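Local coordinates for protein ULam111 (Flavobacterium sp., PDB 5WUT) that probably hydrolyses beta-1,3-glycosidic bonds of the storage glucan laminarin, as a jelly-roll glycoside hydrolase of family 16, at residues 21-26 with 72-77; 39-44 with 65-70; 118-123 with 135-140; 128-133 with 155-160. All blocks are in the same frame, centred on the assembly; numbering follows the deposited sequence.

Contact 1 of 4, residues 21-26 with 72-77; sequences KNWNFE and ITTQGK
With CG anti to its own carbonyl carbon (chi1 -67°), W23 swings its indole between two side chains of the 72-77 segment. I72 sets CG1 between its backbone N and carbonyl carbon (chi1 53°), carrying CD1 over one ring face, 3.9 Å from the centroid of the six-membered ring of W23. T74 CG2 covers the opposite face, only 3.4 Å from that centroid, while E11 takes the indole NE1. A broad aromatic plate suits this greasy slot, where antiparallel strands 24-25 and 66-80 pair at the edge of the jelly roll: N24 with T73 is the hydrogen-bonded pair, F25 with I72 the non-hydrogen-bonded one. The carboxamide of N24 serves both ways. Its ND2 donates to Q75 O at 2.9 Å, on a lone pair, and to T73 OG1 at 3.1 Å, both in the amide plane. T73 OG1 also accepts a bond from Q75 N, forming an ST turn. The extended K77 brings NZ to N24 OD1 at 2.9 Å, and that ammonium also reaches W23 O and T20 O.

Contact 2 of 4, residues 39-44 with 65-70; sequences SERQLY and TQYTST
R41 and Y67 lie side by side at the outer end of this parallel pairing, whereas the backbones of strands 42-44 and 66-69 close tightly further along. L43 uses both its N-H and its C=O to grip the neighbouring strand: L43 N donates to Y67 O at 2.8 Å, and S69 N donates to L43 O at 3.1 Å. Beyond it the Y44 ring turns an edge to the S69 carbonyl carbon and brings CD1 within 3.4 Å of T70 C, while Q42 CG lies over one face of the same ring; a flat aromatic fits this narrow, buried corner, and its OH reaches N205. The outer end is looser. R41 runs extended along the tyrosine, CD 4.1 Å from the Y67 ring centroid, with guanidinium and ring planes 77° apart. Its NH1 makes a weak bond to Y67 OH at 3.1 Å; the stronger partners are P215 O for NH2 and D219 for the phenol. A water bridges R41 O and Y67 N. An alanine in place of Y67 is likely to leave D219 without its phenol mate and the aliphatic part of R41 without the ring it packs along. On the solvent side, L43 CD1 merely brushes the amide of exposed Q66. Strand 55-63 continues the pairing beyond T68, strand 200-208 bonds to R41 and T70 through I208 and M206, and A207 packs on Q42 and Y44.

Contact 3 of 4, residues 118-123 with 135-140; sequences EIDILE and SLHTTA
The imidazole of H137 meets D120 OD2 at its edge, near the ring plane and 3.1 Å from NE2, while the E118 carboxylate runs alongside with its plane turned 28° from the ring. E118 CD comes within 3.6 Å of H137 CD2. The glutamate reaches that far because CG stands anti to the backbone N (chi1 173°) and the chain continues extended; W113 NE1 holds its OE1, and G143 N meets H137 ND1. All of this rests on an antiparallel hairpin: D120 N bonds to S135 O at 2.9 Å, and H137 N to E118 O at 3.1 Å. On the other sheet face I119 CG2 packs on L136 CD1 at 4.1 Å, where branched aliphatics suit the buried layer. A water links D120 OD2 to S135 OG, which also bonds T148 OG1. E118-I-D-I-L-E123, with a classic bulge at I121 and L122, matches the family 16 signature whose two glutamates act as nucleophile and acid/base in relatives. D120 OD1 lies only 2.5 Å from E118 OE2, consistent with D120 positioning E118, the probable nucleophile.

Contact 4 of 4, residues 128-133 with 155-160; sequences EPHMVF and TIEQGF
E157 stands its carboxylate almost upright against the imidazole of H130, the two planes 81° apart, and grips that residue twice. The histidine sits at the third position of a type II beta turn, E128 to M131, and the glutamate at the third position of a type I turn, T155 to Q158, so two turns are clasped together. The two oxygens share the histidine's donors: H130 N bonds to E157 OE2 through the syn lone pair at 2.7 Å, and H130 ND1 bonds to E157 OE1 at 2.8 Å, 28° out of the carboxylate plane. The two-carbon chain of the glutamate, bent at chi2 (86°), brings both oxygens to the histidine. OE2 also accepts a bond from Y124 OH. An alanine at E157 would probably leave the amide and imidazole of H130 without their acceptor and the ring freer to turn. P129 CB lies over the centre of one face of that ring, about 4.0 Å above its plane. Beneath this polar clasp the branched side chains of V132 and I156 cross, apolar as befits a buried spot also lined by Y163. There V132 CG1 meets I156 CG1 at 3.7 Å, and I156 CG2 rests 4.0 Å from H130 CA.

In the fold
Contacts 1 and 2 share strand 66-80, contact 2 being nested within the loop that contact 1 closes; their centres are about 19 Å apart, yet they touch where E26 O meets Y44 CB at 3.3 Å. Contacts 3 and 4 share strand 131-137 and interleave along the chain, their centres also about 19 Å apart. A probable hydrogen bond of 3.0 Å from F133 N to E123 O ties the signature strand of contact 3 to contact 4. By family resemblance contact 3 probably marks the active site. The nearest atoms of contacts 2 and 3 are about 9 Å apart, and those of contacts 1 and 3 about 11 Å. Contacts 1 and 4 lie on opposite sides of the chain's centre, about 27 Å between centres.

Contact 1 of 4, residues 21-26 with 72-77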
loop_
_atom_site.group_PDB
_atom_site.type_symbol
_atom_site.label_atom_id
_atom_site.label_comp_id
_atom_site.label_asym_id
_atom_site.label_seq_id
_atom_site.Cartn_x
_atom_site.Cartn_y
_atom_site.Cartn_z
ATOM N N LYS A 21 -1.340 -34.512 2.824
ATOM C CA LYS A 21 -0.163 -34.805 2.025
ATOM C C LYS A 21 0.673 -33.540 1.864
ATOM O O LYS A 21 1.873 -33.607 1.601
ATOM C CB LYS A 21 -0.548 -35.361 0.657
ATOM C CG LYS A 21 -1.259 -36.694 0.720
ATOM C CD LYS A 21 -0.385 -37.749 1.365
ATOM C CE LYS A 21 -1.046 -39.123 1.304
ATOM N NZ LYS A 21 -1.896 -39.255 0.090
ATOM N N ASN A 22 0.026 -32.392 2.032
ATOM C CA ASN A 22 0.727 -31.111 1.933
ATOM C C ASN A 22 0.842 -30.379 3.268
ATOM O O ASN A 22 1.714 -29.519 3.411
ATOM C CB ASN A 22 0.039 -30.215 0.914
ATOM C CG ASN A 22 0.212 -30.725 -0.501
ATOM O OD1 ASN A 22 1.166 -31.450 -0.791
ATOM N ND2 ASN A 22 -0.698 -30.351 -1.381
ATOM N N TRP A 23 -0.017 -30.719 4.239
ATOM C CA TRP A 23 -0.072 -29.988 5.518
ATOM C C TRP A 23 0.139 -30.873 6.733
ATOM O O TRP A 23 -0.346 -32.010 6.789
ATOM C CB TRP A 23 -1.414 -29.264 5.686
ATOM C CG TRP A 23 -1.592 -28.147 4.700
ATOM C CD1 TRP A 23 -2.233 -28.210 3.492
ATOM C CD2 TRP A 23 -1.097 -26.812 4.824
ATOM N NE1 TRP A 23 -2.171 -26.993 2.853
ATOM C CE2 TRP A 23 -1.483 -26.114 3.652
ATOM C CE3 TRP A 23 -0.376 -26.134 5.813
ATOM C CZ2 TRP A 23 -1.157 -24.772 3.435
ATOM C CZ3 TRP A 23 -0.064 -24.796 5.610
ATOM C CH2 TRP A 23 -0.455 -24.128 4.429
ATOM N N ASN A 24 0.842 -30.320 7.717
ATOM C CA ASN A 24 0.955 -30.923 9.042
ATOM C C ASN A 24 0.132 -30.127 10.019
ATOM O O ASN A 24 -0.051 -28.914 9.836
ATOM C CB ASN A 24 2.391 -30.915 9.542
ATOM C CG ASN A 24 3.359 -31.438 8.535
ATOM O OD1 ASN A 24 3.368 -32.620 8.229
ATOM N ND2 ASN A 24 4.192 -30.552 7.998
ATOM N N PHE A 25 -0.335 -30.782 11.079
ATOM C CA PHE A 25 -0.810 -30.042 12.246
ATOM C C PHE A 25 0.302 -29.919 13.273
ATOM O O PHE A 25 1.026 -30.883 13.549
ATOM C CB PHE A 25 -2.016 -30.723 12.905
ATOM C CG PHE A 25 -3.244 -30.726 12.063
ATOM C CD1 PHE A 25 -4.132 -29.659 12.098
ATOM C CD2 PHE A 25 -3.521 -31.800 11.234
ATOM C CE1 PHE A 25 -5.271 -29.662 11.328
ATOM C CE2 PHE A 25 -4.667 -31.810 10.459
ATOM C CZ PHE A 25 -5.541 -30.744 10.500
ATOM N N GLU A 26 0.423 -28.741 13.869
ATOM C CA GLU A 26 1.197 -28.631 15.096
ATOM C C GLU A 26 0.164 -28.507 16.213
ATOM O O GLU A 26 -0.818 -27.773 16.084
ATOM C CB GLU A 26 2.186 -27.456 15.017
ATOM C CG GLU A 26 3.291 -27.752 13.980
ATOM C CD GLU A 26 4.470 -26.791 13.994
ATOM O OE1 GLU A 26 5.494 -27.090 13.334
ATOM O OE2 GLU A 26 4.378 -25.734 14.640
ATOM N N ILE A 72 -0.990 -24.904 11.349
ATOM C CA ILE A 72 -0.638 -25.896 10.341
ATOM C C ILE A 72 0.591 -25.437 9.576
ATOM O O ILE A 72 0.825 -24.234 9.441
ATOM C CB ILE A 72 -1.807 -26.156 9.372
ATOM C CG1 ILE A 72 -2.336 -24.853 8.755
ATOM C CG2 ILE A 72 -2.952 -26.862 10.102
ATOM C CD1 ILE A 72 -3.299 -25.117 7.588
ATOM N N THR A 73 1.387 -26.396 9.108
ATOM C CA THR A 73 2.593 -26.088 8.336
ATOM C C THR A 73 2.713 -26.985 7.126
ATOM O O THR A 73 2.067 -28.032 7.057
ATOM C CB THR A 73 3.884 -26.280 9.135
ATOM O OG1 THR A 73 4.234 -27.678 9.155
ATOM C CG2 THR A 73 3.725 -25.781 10.551
ATOM N N THR A 74 3.570 -26.604 6.187
ATOM C CA THR A 74 3.874 -27.500 5.065
ATOM C C THR A 74 5.265 -28.117 5.187
ATOM O O THR A 74 5.819 -28.601 4.208
ATOM C CB THR A 74 3.761 -26.785 3.703
ATOM O OG1 THR A 74 4.765 -25.767 3.599
ATOM C CG2 THR A 74 2.387 -26.184 3.517
ATOM N N GLN A 75 5.822 -28.121 6.397
ATOM C CA GLN A 75 7.175 -28.633 6.620
ATOM C C GLN A 75 7.371 -30.036 6.051
ATOM O O GLN A 75 6.604 -30.938 6.358
ATOM C CB GLN A 75 7.508 -28.651 8.113
ATOM C CG GLN A 75 8.961 -29.016 8.390
ATOM C CD GLN A 75 9.297 -28.987 9.871
ATOM O OE1 GLN A 75 8.414 -28.892 10.721
ATOM N NE2 GLN A 75 10.588 -29.047 10.184
ATOM N N GLY A 76 8.409 -30.198 5.236
ATOM C CA GLY A 76 8.748 -31.487 4.652
ATOM C C GLY A 76 7.783 -31.987 3.592
ATOM O O GLY A 76 7.928 -33.109 3.110
ATOM N N LYS A 77 6.817 -31.154 3.217
ATOM C CA LYS A 77 5.768 -31.533 2.264
ATOM C C LYS A 77 5.630 -30.594 1.066
ATOM O O LYS A 77 5.506 -31.045 -0.069
ATOM C CB LYS A 77 4.432 -31.625 2.988
ATOM C CG LYS A 77 4.399 -32.793 3.960
ATOM C CD LYS A 77 3.121 -32.835 4.760
ATOM C CE LYS A 77 3.061 -34.154 5.518
ATOM N NZ LYS A 77 1.826 -34.213 6.351
HETATM O O HOH W 1 3.852 -33.269 -0.507
HETATM O O HOH W 2 5.697 -28.699 11.190
#

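Contact 2 of 4, residues 39-44 with 65-70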
loop_
_atom_site.group_PDB
_atom_site.type_symbol
_atom_site.label_atom_id
_atom_site.label_comp_id
_atom_site.label_asym_id
_atom_site.label_seq_id
_atom_site.Cartn_x
_atom_site.Cartn_y
_atom_site.Cartn_z
ATOM N N SER A 39 4.639 -17.619 25.417
ATOM C CA SER A 39 3.769 -17.742 26.583
ATOM C C SER A 39 2.276 -17.633 26.225
ATOM O O SER A 39 1.483 -17.049 26.956
ATOM C CB SER A 39 4.145 -16.674 27.616
ATOM O OG SER A 39 3.723 -17.055 28.905
ATOM N N GLU A 40 1.910 -18.189 25.077
ATOM C CA GLU A 40 0.552 -18.097 24.550
ATOM C C GLU A 40 -0.494 -18.945 25.269
ATOM O O GLU A 40 -0.159 -19.934 25.919
ATOM C CB GLU A 40 0.597 -18.440 23.063
ATOM C CG GLU A 40 1.226 -17.313 22.261
ATOM C CD GLU A 40 1.641 -17.731 20.885
ATOM O OE1 GLU A 40 1.295 -18.860 20.465
ATOM O OE2 GLU A 40 2.302 -16.908 20.199
ATOM N N ARG A 41 -1.758 -18.531 25.163
ATOM C CA ARG A 41 -2.836 -19.209 25.884
ATOM C C ARG A 41 -3.396 -20.477 25.211
ATOM O O ARG A 41 -3.869 -21.382 25.905
ATOM C CB ARG A 41 -4.002 -18.248 26.133
ATOM C CG ARG A 41 -3.634 -16.998 26.924
ATOM C CD ARG A 41 -4.867 -16.272 27.401
ATOM N NE ARG A 41 -4.521 -14.968 27.963
ATOM C CZ ARG A 41 -5.365 -14.182 28.627
ATOM N NH1 ARG A 41 -6.619 -14.565 28.860
ATOM N NH2 ARG A 41 -4.938 -13.010 29.084
ATOM N N GLN A 42 -3.363 -20.548 23.883
ATOM C CA GLN A 42 -4.111 -21.597 23.187
ATOM C C GLN A 42 -3.451 -22.967 23.166
ATOM O O GLN A 42 -2.226 -23.092 23.166
ATOM C CB GLN A 42 -4.391 -21.167 21.739
ATOM C CG GLN A 42 -3.203 -21.339 20.787
ATOM C CD GLN A 42 -2.082 -20.354 21.038
ATOM O OE1 GLN A 42 -2.317 -19.254 21.541
ATOM N NE2 GLN A 42 -0.857 -20.736 20.682
ATOM N N LEU A 43 -4.302 -23.994 23.167
ATOM C CA LEU A 43 -3.902 -25.310 22.706
ATOM C C LEU A 43 -4.294 -25.397 21.249
ATOM O O LEU A 43 -5.409 -25.028 20.873
ATOM C CB LEU A 43 -4.578 -26.440 23.485
ATOM C CG LEU A 43 -4.329 -26.540 24.977
ATOM C CD1 LEU A 43 -4.960 -27.835 25.483
ATOM C CD2 LEU A 43 -2.848 -26.512 25.256
ATOM N N TYR A 44 -3.376 -25.872 20.424
ATOM C CA TYR A 44 -3.687 -26.060 19.022
ATOM C C TYR A 44 -4.291 -27.448 18.827
ATOM O O TYR A 44 -3.855 -28.418 19.462
ATOM C CB TYR A 44 -2.442 -25.865 18.178
ATOM C CG TYR A 44 -2.018 -24.424 18.012
ATOM C CD1 TYR A 44 -2.905 -23.478 17.529
ATOM C CD2 TYR A 44 -0.723 -24.023 18.306
ATOM C CE1 TYR A 44 -2.518 -22.164 17.341
ATOM C CE2 TYR A 44 -0.329 -22.704 18.125
ATOM C CZ TYR A 44 -1.231 -21.789 17.639
ATOM O OH TYR A 44 -0.848 -20.475 17.445
ATOM N N THR A 65 -11.852 -22.074 30.809
ATOM C CA THR A 65 -10.614 -21.312 30.724
ATOM C C THR A 65 -9.655 -21.879 29.685
ATOM O O THR A 65 -8.490 -21.500 29.642
ATOM C CB THR A 65 -9.876 -21.243 32.061
ATOM O OG1 THR A 65 -9.653 -22.567 32.566
ATOM C CG2 THR A 65 -10.667 -20.415 33.070
ATOM N N GLN A 66 -10.144 -22.803 28.864
ATOM C CA GLN A 66 -9.338 -23.358 27.781
ATOM C C GLN A 66 -9.543 -22.586 26.473
ATOM O O GLN A 66 -10.669 -22.358 26.029
ATOM C CB GLN A 66 -9.650 -24.850 27.576
ATOM C CG GLN A 66 -9.034 -25.424 26.277
ATOM C CD GLN A 66 -8.840 -26.935 26.310
ATOM O OE1 GLN A 66 -9.344 -27.664 25.451
ATOM N NE2 GLN A 66 -8.059 -27.400 27.260
ATOM N N TYR A 67 -8.433 -22.146 25.888
ATOM C CA TYR A 67 -8.435 -21.512 24.580
ATOM C C TYR A 67 -7.927 -22.494 23.541
ATOM O O TYR A 67 -6.959 -23.196 23.803
ATOM C CB TYR A 67 -7.545 -20.275 24.589
ATOM C CG TYR A 67 -7.993 -19.183 25.527
ATOM C CD1 TYR A 67 -7.572 -19.168 26.851
ATOM C CD2 TYR A 67 -8.829 -18.158 25.086
ATOM C CE1 TYR A 67 -7.974 -18.173 27.712
ATOM C CE2 TYR A 67 -9.237 -17.138 25.948
ATOM C CZ TYR A 67 -8.802 -17.160 27.262
ATOM O OH TYR A 67 -9.186 -16.157 28.123
ATOM N N THR A 68 -8.546 -22.508 22.361
ATOM C CA THR A 68 -8.119 -23.406 21.288
ATOM C C THR A 68 -8.076 -22.716 19.924
ATOM O O THR A 68 -8.819 -21.774 19.661
ATOM C CB THR A 68 -9.031 -24.648 21.180
ATOM O OG1 THR A 68 -10.403 -24.239 21.132
ATOM C CG2 THR A 68 -8.808 -25.597 22.385
ATOM N N SER A 69 -7.213 -23.226 19.059
ATOM C CA SER A 69 -7.063 -22.656 17.729
ATOM C C SER A 69 -6.361 -23.678 16.849
ATOM O O SER A 69 -6.272 -24.852 17.223
ATOM C CB SER A 69 -6.294 -21.330 17.797
ATOM O OG SER A 69 -6.397 -20.613 16.561
ATOM N N THR A 70 -5.873 -23.229 15.689
ATOM C CA THR A 70 -5.231 -24.093 14.694
ATOM C C THR A 70 -3.871 -23.549 14.304
ATOM O O THR A 70 -3.699 -22.321 14.176
ATOM C CB THR A 70 -6.083 -24.214 13.407
ATOM O OG1 THR A 70 -7.430 -24.554 13.751
ATOM C CG2 THR A 70 -5.507 -25.263 12.424
HETATM O O HOH W 3 -5.924 -22.979 27.009
#

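Contact 3 of 4, residues 118-123 with 135-140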
loop_
_atom_site.group_PDB
_atom_site.type_symbol
_atom_site.label_atom_id
_atom_site.label_comp_id
_atom_site.label_asym_id
_atom_site.label_seq_id
_atom_site.Cartn_x
_atom_site.Cartn_y
_atom_site.Cartn_z
ATOM N N GLU A 118 13.249 -16.814 9.333
ATOM C CA GLU A 118 11.798 -16.721 9.384
ATOM C C GLU A 118 11.348 -15.546 8.532
ATOM O O GLU A 118 11.996 -14.496 8.545
ATOM C CB GLU A 118 11.330 -16.546 10.834
ATOM C CG GLU A 118 9.831 -16.278 11.001
ATOM C CD GLU A 118 9.401 -16.118 12.456
ATOM O OE1 GLU A 118 10.112 -16.596 13.366
ATOM O OE2 GLU A 118 8.345 -15.512 12.695
ATOM N N ILE A 119 10.256 -15.727 7.794
ATOM C CA ILE A 119 9.650 -14.657 6.991
ATOM C C ILE A 119 8.211 -14.447 7.445
ATOM O O ILE A 119 7.395 -15.360 7.342
ATOM C CB ILE A 119 9.646 -14.977 5.469
ATOM C CG1 ILE A 119 11.012 -15.492 5.009
ATOM C CG2 ILE A 119 9.170 -13.733 4.659
ATOM C CD1 ILE A 119 11.021 -15.988 3.579
ATOM N N ASP A 120 7.903 -13.255 7.956
ATOM C CA ASP A 120 6.571 -12.954 8.457
ATOM C C ASP A 120 5.814 -12.128 7.431
ATOM O O ASP A 120 6.104 -10.937 7.232
ATOM C CB ASP A 120 6.637 -12.192 9.780
ATOM C CG ASP A 120 7.275 -12.992 10.880
ATOM O OD1 ASP A 120 7.199 -14.227 10.835
ATOM O OD2 ASP A 120 7.817 -12.376 11.814
ATOM N N ILE A 121 4.822 -12.751 6.807
ATOM C CA ILE A 121 4.170 -12.169 5.636
ATOM C C ILE A 121 2.826 -11.505 5.971
ATOM O O ILE A 121 2.589 -10.353 5.603
ATOM C CB ILE A 121 3.967 -13.253 4.555
ATOM C CG1 ILE A 121 5.310 -13.920 4.225
ATOM C CG2 ILE A 121 3.311 -12.642 3.311
ATOM C CD1 ILE A 121 5.185 -15.139 3.281
ATOM N N LEU A 122 1.936 -12.250 6.637
ATOM C CA LEU A 122 0.719 -11.691 7.209
ATOM C C LEU A 122 0.916 -11.707 8.712
ATOM O O LEU A 122 1.082 -12.768 9.292
ATOM C CB LEU A 122 -0.527 -12.505 6.805
ATOM C CG LEU A 122 -1.933 -12.080 7.283
ATOM C CD1 LEU A 122 -2.944 -12.880 6.494
ATOM C CD2 LEU A 122 -2.218 -12.240 8.786
ATOM N N GLU A 123 0.930 -10.532 9.333
ATOM C CA GLU A 123 1.019 -10.437 10.792
ATOM C C GLU A 123 0.114 -9.319 11.265
ATOM O O GLU A 123 0.245 -8.173 10.825
ATOM C CB GLU A 123 2.437 -10.152 11.259
ATOM C CG GLU A 123 3.465 -11.139 10.805
ATOM C CD GLU A 123 3.404 -12.448 11.562
ATOM O OE1 GLU A 123 2.806 -12.498 12.663
ATOM O OE2 GLU A 123 3.972 -13.434 11.043
ATOM N N SER A 135 8.097 -8.771 8.609
ATOM C CA SER A 135 9.336 -8.934 9.372
ATOM C C SER A 135 10.174 -10.111 8.927
ATOM O O SER A 135 9.682 -11.045 8.280
ATOM C CB SER A 135 9.046 -9.122 10.864
ATOM O OG SER A 135 8.005 -8.282 11.327
ATOM N N LEU A 136 11.434 -10.066 9.347
ATOM C CA LEU A 136 12.385 -11.179 9.229
ATOM C C LEU A 136 12.953 -11.487 10.605
ATOM O O LEU A 136 13.164 -10.579 11.391
ATOM C CB LEU A 136 13.542 -10.853 8.286
ATOM C CG LEU A 136 13.280 -10.669 6.791
ATOM C CD1 LEU A 136 12.380 -11.733 6.182
ATOM C CD2 LEU A 136 12.739 -9.288 6.546
ATOM N N HIS A 137 13.194 -12.766 10.886
ATOM C CA HIS A 137 13.940 -13.175 12.074
ATOM C C HIS A 137 15.102 -14.036 11.625
ATOM O O HIS A 137 14.934 -14.946 10.801
ATOM C CB HIS A 137 13.066 -13.954 13.052
ATOM C CG HIS A 137 11.915 -13.165 13.565
ATOM N ND1 HIS A 137 11.929 -12.543 14.794
ATOM C CD2 HIS A 137 10.724 -12.862 12.999
ATOM C CE1 HIS A 137 10.786 -11.906 14.971
ATOM N NE2 HIS A 137 10.039 -12.081 13.894
ATOM N N THR A 138 16.288 -13.707 12.121
ATOM C CA THR A 138 17.533 -14.378 11.753
ATOM C C THR A 138 18.447 -14.398 12.975
ATOM O O THR A 138 18.139 -13.767 13.981
ATOM C CB THR A 138 18.259 -13.638 10.622
ATOM O OG1 THR A 138 18.639 -12.347 11.103
ATOM C CG2 THR A 138 17.363 -13.443 9.418
ATOM N N THR A 139 19.605 -15.040 12.863
ATOM C CA THR A 139 20.581 -14.940 13.952
ATOM C C THR A 139 20.975 -13.478 14.203
ATOM O O THR A 139 21.091 -13.042 15.353
ATOM C CB THR A 139 21.824 -15.779 13.658
ATOM O OG1 THR A 139 21.496 -17.154 13.858
ATOM C CG2 THR A 139 22.975 -15.410 14.591
ATOM N N ALA A 140 21.136 -12.714 13.128
ATOM C CA ALA A 140 21.520 -11.309 13.256
ATOM C C ALA A 140 20.475 -10.453 13.986
ATOM O O ALA A 140 20.837 -9.534 14.723
ATOM C CB ALA A 140 21.812 -10.713 11.859
HETATM O O HOH W 4 6.413 -9.925 12.661
#

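Contact 4 of 4, residues 128-133 with 155-160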
loop_
_atom_site.group_PDB
_atom_site.type_symbol
_atom_site.label_atom_id
_atom_site.label_comp_id
_atom_site.label_asym_id
_atom_site.label_seq_id
_atom_site.Cartn_x
_atom_site.Cartn_y
_atom_site.Cartn_z
ATOM N N GLU A 128 -3.937 -3.947 18.167
ATOM C CA GLU A 128 -3.528 -2.773 17.394
ATOM C C GLU A 128 -4.241 -2.752 16.052
ATOM O O GLU A 128 -3.671 -3.150 15.028
ATOM C CB GLU A 128 -2.018 -2.756 17.160
ATOM C CG GLU A 128 -1.159 -2.594 18.400
ATOM C CD GLU A 128 0.311 -2.437 18.041
ATOM O OE1 GLU A 128 0.600 -1.723 17.049
ATOM O OE2 GLU A 128 1.167 -3.033 18.738
ATOM N N PRO A 129 -5.494 -2.280 16.036
ATOM C CA PRO A 129 -6.252 -2.278 14.784
ATOM C C PRO A 129 -5.593 -1.420 13.715
ATOM O O PRO A 129 -4.819 -0.505 14.048
ATOM C CB PRO A 129 -7.605 -1.686 15.180
ATOM C CG PRO A 129 -7.699 -1.905 16.666
ATOM C CD PRO A 129 -6.300 -1.826 17.185
ATOM N N HIS A 130 -5.908 -1.725 12.458
ATOM C CA HIS A 130 -5.498 -0.890 11.328
ATOM C C HIS A 130 -3.995 -0.895 11.089
ATOM O O HIS A 130 -3.471 0.033 10.474
ATOM C CB HIS A 130 -5.974 0.553 11.528
ATOM C CG HIS A 130 -7.415 0.666 11.903
ATOM N ND1 HIS A 130 -8.379 -0.197 11.428
ATOM C CD2 HIS A 130 -8.057 1.549 12.704
ATOM C CE1 HIS A 130 -9.555 0.149 11.921
ATOM N NE2 HIS A 130 -9.387 1.206 12.695
ATOM N N MET A 131 -3.307 -1.921 11.591
ATOM C CA MET A 131 -1.863 -2.065 11.401
ATOM C C MET A 131 -1.535 -3.494 11.002
ATOM O O MET A 131 -2.149 -4.440 11.510
ATOM C CB MET A 131 -1.079 -1.732 12.685
ATOM C CG MET A 131 -1.302 -0.357 13.274
ATOM S SD MET A 131 -0.539 0.933 12.281
ATOM C CE MET A 131 -1.609 2.315 12.691
ATOM N N VAL A 132 -0.575 -3.654 10.095
ATOM C CA VAL A 132 0.028 -4.968 9.862
ATOM C C VAL A 132 1.538 -4.870 9.966
ATOM O O VAL A 132 2.110 -3.785 9.855
ATOM C CB VAL A 132 -0.344 -5.553 8.501
ATOM C CG1 VAL A 132 -1.851 -5.691 8.389
ATOM C CG2 VAL A 132 0.219 -4.689 7.380
ATOM N N PHE A 133 2.182 -6.014 10.162
ATOM C CA PHE A 133 3.627 -6.065 10.352
ATOM C C PHE A 133 4.222 -7.015 9.333
ATOM O O PHE A 133 3.609 -8.032 9.027
ATOM C CB PHE A 133 3.966 -6.519 11.776
ATOM C CG PHE A 133 3.351 -5.662 12.850
ATOM C CD1 PHE A 133 2.035 -5.858 13.256
ATOM C CD2 PHE A 133 4.088 -4.662 13.456
ATOM C CE1 PHE A 133 1.466 -5.061 14.241
ATOM C CE2 PHE A 133 3.522 -3.865 14.442
ATOM C CZ PHE A 133 2.212 -4.071 14.831
ATOM N N THR A 155 -8.367 0.065 6.525
ATOM C CA THR A 155 -9.366 -0.846 5.994
ATOM C C THR A 155 -9.002 -2.321 6.151
ATOM O O THR A 155 -9.711 -3.175 5.637
ATOM C CB THR A 155 -9.585 -0.612 4.483
ATOM O OG1 THR A 155 -8.319 -0.686 3.820
ATOM C CG2 THR A 155 -10.198 0.744 4.233
ATOM N N ILE A 156 -7.916 -2.637 6.854
ATOM C CA ILE A 156 -7.411 -4.016 6.788
ATOM C C ILE A 156 -8.381 -5.047 7.385
ATOM O O ILE A 156 -8.401 -6.199 6.957
ATOM C CB ILE A 156 -6.016 -4.146 7.477
ATOM C CG1 ILE A 156 -5.260 -5.387 6.962
ATOM C CG2 ILE A 156 -6.129 -4.126 9.008
ATOM C CD1 ILE A 156 -4.765 -5.260 5.516
ATOM N N GLU A 157 -9.203 -4.628 8.339
ATOM C CA GLU A 157 -10.180 -5.523 8.947
ATOM C C GLU A 157 -11.388 -5.782 8.039
ATOM O O GLU A 157 -12.207 -6.660 8.332
ATOM C CB GLU A 157 -10.659 -4.956 10.288
ATOM C CG GLU A 157 -9.629 -4.957 11.407
ATOM C CD GLU A 157 -8.738 -3.731 11.417
ATOM O OE1 GLU A 157 -8.964 -2.811 10.585
ATOM O OE2 GLU A 157 -7.811 -3.678 12.262
ATOM N N GLN A 158 -11.519 -5.014 6.959
ATOM C CA GLN A 158 -12.675 -5.148 6.062
ATOM C C GLN A 158 -12.370 -6.079 4.904
ATOM O O GLN A 158 -11.479 -5.794 4.107
ATOM C CB GLN A 158 -13.094 -3.782 5.497
ATOM C CG GLN A 158 -13.495 -2.742 6.534
ATOM C CD GLN A 158 -13.450 -1.322 5.979
ATOM O OE1 GLN A 158 -13.800 -1.083 4.822
ATOM N NE2 GLN A 158 -13.011 -0.374 6.803
ATOM N N GLY A 159 -13.124 -7.169 4.796
ATOM C CA GLY A 159 -13.014 -8.060 3.653
ATOM C C GLY A 159 -11.688 -8.788 3.560
ATOM O O GLY A 159 -10.950 -8.890 4.546
ATOM N N PHE A 160 -11.380 -9.271 2.357
ATOM C CA PHE A 160 -10.118 -9.973 2.087
ATOM C C PHE A 160 -9.047 -9.015 1.554
ATOM O O PHE A 160 -9.353 -8.080 0.814
ATOM C CB PHE A 160 -10.341 -11.121 1.085
ATOM C CG PHE A 160 -11.002 -12.328 1.696
ATOM C CD1 PHE A 160 -12.371 -12.332 1.938
ATOM C CD2 PHE A 160 -10.251 -13.449 2.048
ATOM C CE1 PHE A 160 -12.991 -13.435 2.526
ATOM C CE2 PHE A 160 -10.863 -14.557 2.638
ATOM C CZ PHE A 160 -12.239 -14.547 2.871
#